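Amphinase-2 (Rana pipiens, PDB 2P6Z) cleaves RNA as a secreted endonuclease of the pancreatic ribonuclease family and is cytotoxic to cultured human carcinoma cells. Local coordinates at residues G54-I59 with N104-F109; T64-K69 with C98-D103; Q74-T79 with N92-I97. All coordinates share one frame; numbering follows the deposited sequence. Where two conformers were deposited one is given.

Overall arrangement
Of the three contacts in this pancreatic-type ribonuclease, two pair strands of the sheet and one packs a helix on it. They are nested along the chain: interaction 3 lies inside the loop closed by interaction 2, which lies inside that closed by interaction 1. Interactions 2 and 3 both use the long strand 87-102, one near its end and one in its middle, with centres about 19 Å apart. Interaction 1 sets helix 53-57 on strand 105-112, the next strand of the sheet; its centre is about 8 Å from that of interaction 2 and about 15 Å from that of interaction 3. All three thus lie on or beside the strand bearing His108, the probable proton donor.

Interaction 1 of 3, residues G54-I59 with N104-F109; sequences GPVKEI and NYPVHF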
loop_
_atom_site.group_PDB
_atom_site.type_symbol
_atom_site.label_atom_id
_atom_site.label_comp_id
_atom_site.label_asym_id
_atom_site.label_seq_id
_atom_site.Cartn_x
_atom_site.Cartn_y
_atom_site.Cartn_z
ATOM N N GLY A 54 -0.509 -9.667 7.792
ATOM C CA GLY A 54 -0.759 -9.611 9.236
ATOM C C GLY A 54 -0.237 -8.360 9.949
ATOM O O GLY A 54 -1.011 -7.645 10.589
ATOM N N PRO A 55 1.085 -8.104 9.882
ATOM C CA PRO A 55 1.623 -6.865 10.452
ATOM C C PRO A 55 0.953 -5.563 9.962
ATOM O O PRO A 55 0.768 -4.657 10.764
ATOM C CB PRO A 55 3.099 -6.917 10.065
ATOM C CG PRO A 55 3.400 -8.373 10.009
ATOM C CD PRO A 55 2.167 -8.972 9.376
ATOM N N VAL A 56 0.575 -5.478 8.685
ATOM C CA VAL A 56 -0.154 -4.289 8.195
ATOM C C VAL A 56 -1.547 -4.209 8.838
ATOM O O VAL A 56 -1.994 -3.149 9.274
ATOM C CB VAL A 56 -0.283 -4.250 6.655
ATOM C CG1 VAL A 56 -0.983 -2.964 6.223
ATOM C CG2 VAL A 56 1.094 -4.339 5.987
ATOM N N LYS A 57 -2.220 -5.348 8.904
ATOM C CA LYS A 57 -3.531 -5.428 9.532
ATOM C C LYS A 57 -3.472 -5.042 11.021
ATOM O O LYS A 57 -4.410 -4.434 11.546
ATOM C CB LYS A 57 -4.127 -6.831 9.319
ATOM C CG LYS A 57 -5.601 -6.896 9.579
ATOM C CD LYS A 57 -6.210 -8.225 9.152
ATOM C CE LYS A 57 -7.705 -8.206 9.441
ATOM N NZ LYS A 57 -8.369 -9.465 9.005
ATOM N N GLU A 58 -2.343 -5.335 11.670
ATOM C CA GLU A 58 -2.282 -5.052 13.093
ATOM C C GLU A 58 -2.060 -3.575 13.421
ATOM O O GLU A 58 -2.154 -3.183 14.573
ATOM C CB GLU A 58 -1.321 -5.993 13.819
ATOM C CG GLU A 58 -1.764 -7.464 13.765
ATOM C CD GLU A 58 -3.283 -7.649 13.715
ATOM O OE1 GLU A 58 -3.974 -7.320 14.709
ATOM O OE2 GLU A 58 -3.785 -8.133 12.671
ATOM N N ILE A 59 -1.856 -2.751 12.399
ATOM C CA ILE A 59 -1.901 -1.285 12.565
ATOM C C ILE A 59 -3.271 -0.882 13.149
ATOM O O ILE A 59 -3.379 0.075 13.922
ATOM C CB ILE A 59 -1.640 -0.537 11.224
ATOM C CG1 ILE A 59 -0.212 -0.787 10.728
ATOM C CG2 ILE A 59 -1.896 0.991 11.372
ATOM C CD1 ILE A 59 0.018 -0.426 9.235
ATOM N N ASN A 104 -10.936 -3.573 12.409
ATOM C CA ASN A 104 -9.652 -4.261 12.320
ATOM C C ASN A 104 -9.038 -4.243 10.911
ATOM O O ASN A 104 -7.962 -4.793 10.691
ATOM C CB ASN A 104 -9.800 -5.708 12.827
ATOM C CG ASN A 104 -11.026 -6.423 12.250
ATOM O OD1 ASN A 104 -12.157 -5.925 12.314
ATOM N ND2 ASN A 104 -10.801 -7.614 11.703
ATOM N N TYR A 105 -9.745 -3.635 9.958
ATOM C CA TYR A 105 -9.339 -3.680 8.546
ATOM C C TYR A 105 -8.736 -2.395 7.998
ATOM O O TYR A 105 -9.409 -1.378 7.980
ATOM C CB TYR A 105 -10.533 -4.026 7.660
ATOM C CG TYR A 105 -11.078 -5.405 7.871
ATOM C CD1 TYR A 105 -12.292 -5.593 8.526
ATOM C CD2 TYR A 105 -10.388 -6.523 7.416
ATOM C CE1 TYR A 105 -12.807 -6.866 8.722
ATOM C CE2 TYR A 105 -10.903 -7.810 7.604
ATOM C CZ TYR A 105 -12.102 -7.966 8.259
ATOM O OH TYR A 105 -12.613 -9.231 8.455
ATOM N N PRO A 106 -7.484 -2.457 7.497
ATOM C CA PRO A 106 -6.982 -1.357 6.681
ATOM C C PRO A 106 -7.833 -1.231 5.423
ATOM O O PRO A 106 -8.016 -2.213 4.705
ATOM C CB PRO A 106 -5.566 -1.814 6.311
ATOM C CG PRO A 106 -5.196 -2.795 7.386
ATOM C CD PRO A 106 -6.473 -3.516 7.669
ATOM N N VAL A 107 -8.368 -0.041 5.173
ATOM C CA VAL A 107 -9.195 0.179 3.990
ATOM C C VAL A 107 -8.687 1.284 3.060
ATOM O O VAL A 107 -9.215 1.459 1.963
ATOM C CB VAL A 107 -10.676 0.437 4.356
ATOM C CG1 VAL A 107 -11.251 -0.767 5.114
ATOM C CG2 VAL A 107 -10.827 1.730 5.172
ATOM N N HIS A 108 -7.672 2.032 3.493
ATOM C CA HIS A 108 -7.164 3.100 2.650
ATOM C C HIS A 108 -5.751 3.527 2.999
ATOM O O HIS A 108 -5.433 3.696 4.167
ATOM C CB HIS A 108 -8.100 4.319 2.689
ATOM C CG HIS A 108 -7.782 5.331 1.639
ATOM N ND1 HIS A 108 -8.262 5.240 0.350
ATOM C CD2 HIS A 108 -6.984 6.422 1.671
ATOM C CE1 HIS A 108 -7.793 6.247 -0.363
ATOM N NE2 HIS A 108 -7.010 6.976 0.414
ATOM N N PHE A 109 -4.921 3.719 1.972
ATOM C CA PHE A 109 -3.591 4.281 2.170
ATOM C C PHE A 109 -3.685 5.801 2.155
ATOM O O PHE A 109 -4.018 6.393 1.125
ATOM C CB PHE A 109 -2.614 3.797 1.087
ATOM C CG PHE A 109 -1.177 4.160 1.367
ATOM C CD1 PHE A 109 -0.634 5.342 0.868
ATOM C CD2 PHE A 109 -0.376 3.332 2.159
ATOM C CE1 PHE A 109 0.701 5.696 1.139
ATOM C CE2 PHE A 109 0.942 3.665 2.429
ATOM C CZ PHE A 109 1.479 4.861 1.919
#
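Lys57 lays its aliphatic chain along the backbone of Asn104 and beside the ring of Tyr105, the two side chains running alongside one another in the same direction. CG stands anti to the backbone N (chi1 -164°) and the chain beyond it is fully extended, which carries the ammonium group away from the helix and out to the level of Tyr105 CE2. Lys57 CG passes 3.4 Å from Asn104 O. Further out, Lys57 NZ comes 3.3 Å from Tyr105 CE2, meeting the ring obliquely and forming no hydrogen bond across the contact. A long methylene chain suits this place, since it can cover both a carbonyl and a ring while its charge remains at the partly exposed margin. Asn104 reaches round to the same ring: its ND2 lies 3.6 Å above one face, offset toward the rim, and 3.9 Å from Lys57 CE.

Pro106 fills the inner half of the contact. Its compact ring crosses the lysine chain at about a right angle and turns CG toward the helix, 3.8 Å from Lys57 CA and 3.7 Å from Val56 O. Val56 adds a looser apolar touch, CG1 to Pro106 CG at 4.4 Å. A proline has no backbone N-H to satisfy, so it can face the helix with carbon alone.

The contact packs the short helix 53-57 against the start of strand 105-112. On the strand, Val107 and His108 both face Thr100 of strand 87-102, a classic beta bulge that includes the probable proton donor, His108. Helix 5-16 also covers this strand, with Trp9 meeting both Tyr105 and Pro106, while Val56 continues inward to Ile49 of strand 45-50.

Interaction 2 of 3, residues T64-K69 with C98-D103; sequences TGRVNK and CITCRD
A chi1 of -172° and an extended chi2 lay Arg66 CD over one face of the guanidinium of Arg102, its cross-strand partner, 3.2 Å from Arg102 NH2. The bend at chi3 (92°) then turns the Arg66 guanidinium off toward the Thr100 methyl, NH1 to CG2 3.9 Å, leaving the two guanidinium planes 23° apart. This happens at one end of an antiparallel pairing in the ribonuclease sheet, where Val67 with Cys101 and Lys69 with Ile99 are the hydrogen-bonded pairs. Water 1 bridges the arginines, accepting from Arg102 NE and weakly from Arg66 NH1; a weak, long ion pair of Arg102 NE with Glu8 probably offsets some of the charge.

On the same face, Asn68 and Thr100 form a non-hydrogen-bonded pair whose side chains supply a bond of their own: Thr100 OG1 donates to Asn68 OD1 at 3.0 Å. The small, branched threonine also touches His108, the probable proton donor.

On the other face, Lys69 CG, anti to the carbonyl carbon, lies 3.7 Å from Cys101 SG, which is joined to Cys60 in a disulfide; a bend at chi2 leads the rest of the lysine away. Ile99 turns into the core toward Phe12. Where the pairing ends, Asp103 N donates to Gly65 O at 2.8 Å. Gly65 has a positive phi, readily adopted by glycine, and Gly65 N donates to Asp103 OD1 at 3.1 Å from above the carboxylate plane.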
loop_
_atom_site.group_PDB
_atom_site.type_symbol
_atom_site.label_atom_id
_atom_site.label_comp_id
_atom_site.label_asym_id
_atom_site.label_seq_id
_atom_site.Cartn_x
_atom_site.Cartn_y
_atom_site.Cartn_z
ATOM N N THR A 64 -11.192 1.192 16.386
ATOM C CA THR A 64 -12.617 0.926 16.401
ATOM C C THR A 64 -13.292 1.997 15.560
ATOM O O THR A 64 -12.882 3.155 15.588
ATOM C CB THR A 64 -13.201 0.928 17.835
ATOM O OG1 THR A 64 -12.871 2.157 18.484
ATOM C CG2 THR A 64 -12.634 -0.231 18.666
ATOM N N GLY A 65 -14.314 1.603 14.815
ATOM C CA GLY A 65 -14.946 2.486 13.843
ATOM C C GLY A 65 -13.993 2.838 12.716
ATOM O O GLY A 65 -13.027 2.101 12.451
ATOM N N ARG A 66 -14.262 3.970 12.062
ATOM C CA ARG A 66 -13.413 4.473 10.980
ATOM C C ARG A 66 -12.467 5.575 11.477
ATOM O O ARG A 66 -12.897 6.661 11.874
ATOM C CB ARG A 66 -14.239 4.972 9.795
ATOM C CG ARG A 66 -13.356 5.315 8.590
ATOM C CD ARG A 66 -14.134 5.737 7.382
ATOM N NE ARG A 66 -14.331 7.175 7.314
ATOM C CZ ARG A 66 -13.690 7.989 6.477
ATOM N NH1 ARG A 66 -12.790 7.517 5.622
ATOM N NH2 ARG A 66 -13.946 9.285 6.503
ATOM N N VAL A 67 -11.177 5.284 11.435
ATOM C CA VAL A 67 -10.168 6.173 12.007
ATOM C C VAL A 67 -8.817 5.963 11.325
ATOM O O VAL A 67 -8.427 4.822 11.060
ATOM C CB VAL A 67 -10.067 5.990 13.562
ATOM C CG1 VAL A 67 -9.815 4.512 13.968
ATOM C CG2 VAL A 67 -9.016 6.934 14.163
ATOM N N ASN A 68 -8.110 7.060 11.041
ATOM C CA ASN A 68 -6.740 6.963 10.523
ATOM C C ASN A 68 -5.785 6.586 11.642
ATOM O O ASN A 68 -5.802 7.210 12.706
ATOM C CB ASN A 68 -6.261 8.276 9.876
ATOM C CG ASN A 68 -6.932 8.558 8.560
ATOM O OD1 ASN A 68 -7.743 7.762 8.070
ATOM N ND2 ASN A 68 -6.604 9.699 7.967
ATOM N N LYS A 69 -4.964 5.567 11.388
ATOM C CA LYS A 69 -3.965 5.097 12.346
ATOM C C LYS A 69 -2.576 5.092 11.727
ATOM O O LYS A 69 -2.414 4.731 10.553
ATOM C CB LYS A 69 -4.298 3.674 12.838
ATOM C CG LYS A 69 -5.522 3.572 13.732
ATOM C CD LYS A 69 -5.208 3.913 15.181
ATOM C CE LYS A 69 -6.497 4.084 15.961
ATOM N NZ LYS A 69 -6.267 4.703 17.289
ATOM N N CYS A 98 0.499 5.769 7.252
ATOM C CA CYS A 98 -0.773 6.199 7.797
ATOM C C CYS A 98 -1.885 5.570 6.960
ATOM O O CYS A 98 -1.948 5.795 5.753
ATOM C CB CYS A 98 -0.871 7.727 7.722
ATOM S SG CYS A 98 -2.431 8.385 8.311
ATOM N N ILE A 99 -2.739 4.776 7.596
ATOM C CA ILE A 99 -3.848 4.113 6.883
ATOM C C ILE A 99 -5.188 4.444 7.517
ATOM O O ILE A 99 -5.250 4.844 8.687
ATOM C CB ILE A 99 -3.663 2.564 6.794
ATOM C CG1 ILE A 99 -3.574 1.941 8.192
ATOM C CG2 ILE A 99 -2.437 2.216 5.954
ATOM C CD1 ILE A 99 -3.626 0.430 8.210
ATOM N N THR A 100 -6.260 4.300 6.747
ATOM C CA THR A 100 -7.594 4.369 7.321
ATOM C C THR A 100 -7.972 2.959 7.744
ATOM O O THR A 100 -7.950 2.045 6.920
ATOM C CB THR A 100 -8.631 4.858 6.306
ATOM O OG1 THR A 100 -8.147 6.040 5.658
ATOM C CG2 THR A 100 -9.967 5.143 6.992
ATOM N N CYS A 101 -8.303 2.799 9.022
ATOM C CA CYS A 101 -8.858 1.556 9.551
ATOM C C CYS A 101 -10.376 1.650 9.574
ATOM O O CYS A 101 -10.925 2.670 9.958
ATOM C CB CYS A 101 -8.359 1.329 10.972
ATOM S SG CYS A 101 -6.596 1.109 11.125
ATOM N N ARG A 102 -11.056 0.604 9.123
ATOM C CA ARG A 102 -12.449 0.418 9.503
ATOM C C ARG A 102 -12.435 -0.811 10.387
ATOM O O ARG A 102 -12.176 -1.916 9.919
ATOM C CB ARG A 102 -13.368 0.242 8.290
ATOM C CG ARG A 102 -13.651 1.536 7.550
ATOM C CD ARG A 102 -14.619 1.294 6.397
ATOM N NE ARG A 102 -14.963 2.525 5.686
ATOM C CZ ARG A 102 -15.940 3.357 6.052
ATOM N NH1 ARG A 102 -16.679 3.113 7.133
ATOM N NH2 ARG A 102 -16.171 4.451 5.337
ATOM N N ASP A 103 -12.652 -0.599 11.678
ATOM C CA ASP A 103 -12.452 -1.636 12.673
ATOM C C ASP A 103 -11.046 -2.248 12.514
ATOM O O ASP A 103 -10.065 -1.500 12.474
ATOM C CB ASP A 103 -13.610 -2.646 12.621
ATOM C CG ASP A 103 -14.953 -1.982 12.884
ATOM O OD1 ASP A 103 -15.063 -1.251 13.892
ATOM O OD2 ASP A 103 -15.891 -2.160 12.087
HETATM O O HOH W 1 -13.191 4.401 4.225
#

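Interaction 3 of 3, residues Q74-T79 with N92-I97; sequences QFTLTT and NTTNFI. With NA (sodium ion), chain C.
The beta hairpin formed by strands 75-84 and 87-102 carries a sodium site at the edge of this contact. Two antiparallel hydrogen-bonded pairs, Phe75 with Asn95 and Leu77 with Thr93, join the backbones; the shortest bond runs from Leu77 N to Thr93 O, 2.7 Å.

Sodium is held by Thr94 O at 2.5 Å and, more loosely, by Thr94 OG1 at 3.0 Å and by Gln74 OE1 at 2.9 Å, with waters 2 and 3 completing the observed ligands. Thr94 serves twice because OG1 sits between the backbone N and the carbonyl carbon (chi1 55°), where hydroxyl and carbonyl can reach one ion. The long glutamine, extended beyond CG, brings its amide oxygen across from segment 74-79.

The same chain lies over Phe96: Gln74 CG stands nearly above the ring centre, 3.7 Å from the centroid and 7° off the normal, a CH-pi contact. Lys114 makes a cation-pi interaction with this ring too.

On the face bearing Phe75 and Leu77, apolar chains turn toward the core. Ile97 receives both, with Phe75 crossing it at about a right angle, and Ile49 of strand 45-50 packs against all three. Thr78, on the opposite face, hydrogen-bonds His50. The branched leucine and isoleucine pack obliquely, Leu77 CD2 meeting Ile97 CG2 at 3.8 Å.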
loop_
_atom_site.group_PDB
_atom_site.type_symbol
_atom_site.label_atom_id
_atom_site.label_comp_id
_atom_site.label_asym_id
_atom_site.label_seq_id
_atom_site.Cartn_x
_atom_site.Cartn_y
_atom_site.Cartn_z
ATOM N N GLN A 74 8.292 0.914 11.250
ATOM C CA GLN A 74 8.512 1.327 9.875
ATOM C C GLN A 74 8.415 0.126 8.942
ATOM O O GLN A 74 8.663 -1.016 9.345
ATOM C CB GLN A 74 9.863 2.016 9.714
ATOM C CG GLN A 74 9.982 3.308 10.508
ATOM C CD GLN A 74 11.290 4.008 10.269
ATOM O OE1 GLN A 74 11.654 4.314 9.132
ATOM N NE2 GLN A 74 12.010 4.269 11.341
ATOM N N PHE A 75 8.054 0.395 7.694
ATOM C CA PHE A 75 7.932 -0.652 6.688
ATOM C C PHE A 75 8.852 -0.295 5.542
ATOM O O PHE A 75 9.141 0.880 5.323
ATOM C CB PHE A 75 6.483 -0.752 6.174
ATOM C CG PHE A 75 5.534 -1.406 7.139
ATOM C CD1 PHE A 75 4.762 -0.641 8.001
ATOM C CD2 PHE A 75 5.404 -2.793 7.174
ATOM C CE1 PHE A 75 3.890 -1.241 8.902
ATOM C CE2 PHE A 75 4.532 -3.402 8.062
ATOM C CZ PHE A 75 3.774 -2.625 8.936
ATOM N N THR A 76 9.326 -1.313 4.824
ATOM C CA THR A 76 9.996 -1.094 3.550
ATOM C C THR A 76 8.936 -0.777 2.487
ATOM O O THR A 76 7.966 -1.537 2.314
ATOM C CB THR A 76 10.818 -2.323 3.117
ATOM O OG1 THR A 76 11.809 -2.616 4.117
ATOM C CG2 THR A 76 11.525 -2.030 1.816
ATOM N N LEU A 77 9.136 0.341 1.788
ATOM C CA LEU A 77 8.167 0.863 0.825
ATOM C C LEU A 77 8.790 1.110 -0.545
ATOM O O LEU A 77 9.845 1.735 -0.646
ATOM C CB LEU A 77 7.576 2.191 1.330
ATOM C CG LEU A 77 6.970 2.283 2.731
ATOM C CD1 LEU A 77 6.605 3.731 3.036
ATOM C CD2 LEU A 77 5.757 1.354 2.879
ATOM N N THR A 78 8.124 0.647 -1.594
ATOM C CA THR A 78 8.512 1.011 -2.954
ATOM C C THR A 78 7.540 2.049 -3.475
ATOM O O THR A 78 6.331 1.867 -3.372
ATOM C CB THR A 78 8.553 -0.198 -3.908
ATOM O OG1 THR A 78 9.624 -1.059 -3.522
ATOM C CG2 THR A 78 8.786 0.247 -5.361
ATOM N N THR A 79 8.085 3.139 -4.012
ATOM C CA THR A 79 7.277 4.158 -4.675
ATOM C C THR A 79 7.459 4.048 -6.186
ATOM O O THR A 79 8.591 4.019 -6.691
ATOM C CB THR A 79 7.629 5.583 -4.187
ATOM O OG1 THR A 79 7.435 5.657 -2.771
ATOM C CG2 THR A 79 6.746 6.642 -4.879
ATOM N N ASN A 92 12.957 3.044 -3.233
ATOM C CA ASN A 92 12.507 2.438 -2.003
ATOM C C ASN A 92 13.064 3.137 -0.786
ATOM O O ASN A 92 14.134 3.763 -0.830
ATOM C CB ASN A 92 12.808 0.934 -1.972
ATOM C CG ASN A 92 14.282 0.635 -1.942
ATOM O OD1 ASN A 92 14.842 0.386 -0.881
ATOM N ND2 ASN A 92 14.925 0.644 -3.111
ATOM N N THR A 93 12.302 3.040 0.294
ATOM C CA THR A 93 12.690 3.628 1.553
ATOM C C THR A 93 11.974 2.889 2.669
ATOM O O THR A 93 11.155 1.980 2.431
ATOM C CB THR A 93 12.410 5.170 1.579
ATOM O OG1 THR A 93 13.189 5.787 2.615
ATOM C CG2 THR A 93 10.927 5.479 1.760
ATOM N N THR A 94 12.318 3.238 3.893
ATOM C CA THR A 94 11.552 2.754 5.021
ATOM C C THR A 94 10.927 3.966 5.667
ATOM O O THR A 94 11.531 5.054 5.714
ATOM C CB THR A 94 12.421 1.979 6.019
ATOM O OG1 THR A 94 13.520 2.806 6.420
ATOM C CG2 THR A 94 12.968 0.723 5.365
ATOM N N ASN A 95 9.700 3.781 6.131
ATOM C CA ASN A 95 8.974 4.807 6.857
ATOM C C ASN A 95 7.763 4.182 7.524
ATOM O O ASN A 95 7.360 3.056 7.195
ATOM C CB ASN A 95 8.543 5.954 5.925
ATOM C CG ASN A 95 8.340 7.273 6.667
ATOM O OD1 ASN A 95 8.329 7.317 7.894
ATOM N ND2 ASN A 95 8.172 8.349 5.919
ATOM N N PHE A 96 7.203 4.914 8.478
ATOM C CA PHE A 96 5.903 4.604 9.012
ATOM C C PHE A 96 4.894 4.847 7.892
ATOM O O PHE A 96 5.204 5.495 6.878
ATOM C CB PHE A 96 5.583 5.509 10.212
ATOM C CG PHE A 96 6.622 5.460 11.307
ATOM C CD1 PHE A 96 7.585 6.460 11.411
ATOM C CD2 PHE A 96 6.632 4.413 12.231
ATOM C CE1 PHE A 96 8.559 6.422 12.420
ATOM C CE2 PHE A 96 7.599 4.364 13.246
ATOM C CZ PHE A 96 8.559 5.366 13.336
ATOM N N ILE A 97 3.702 4.298 8.062
ATOM C CA ILE A 97 2.601 4.599 7.148
ATOM C C ILE A 97 1.375 5.036 7.932
ATOM O O ILE A 97 1.235 4.720 9.118
ATOM C CB ILE A 97 2.252 3.415 6.221
ATOM C CG1 ILE A 97 1.882 2.158 7.036
ATOM C CG2 ILE A 97 3.393 3.168 5.220
ATOM C CD1 ILE A 97 1.420 0.957 6.157
HETATM NA NA NA C . 13.392 5.657 7.272
HETATM O O HOH W 2 15.024 4.629 8.676
HETATM O O HOH W 3 12.486 7.814 7.039
#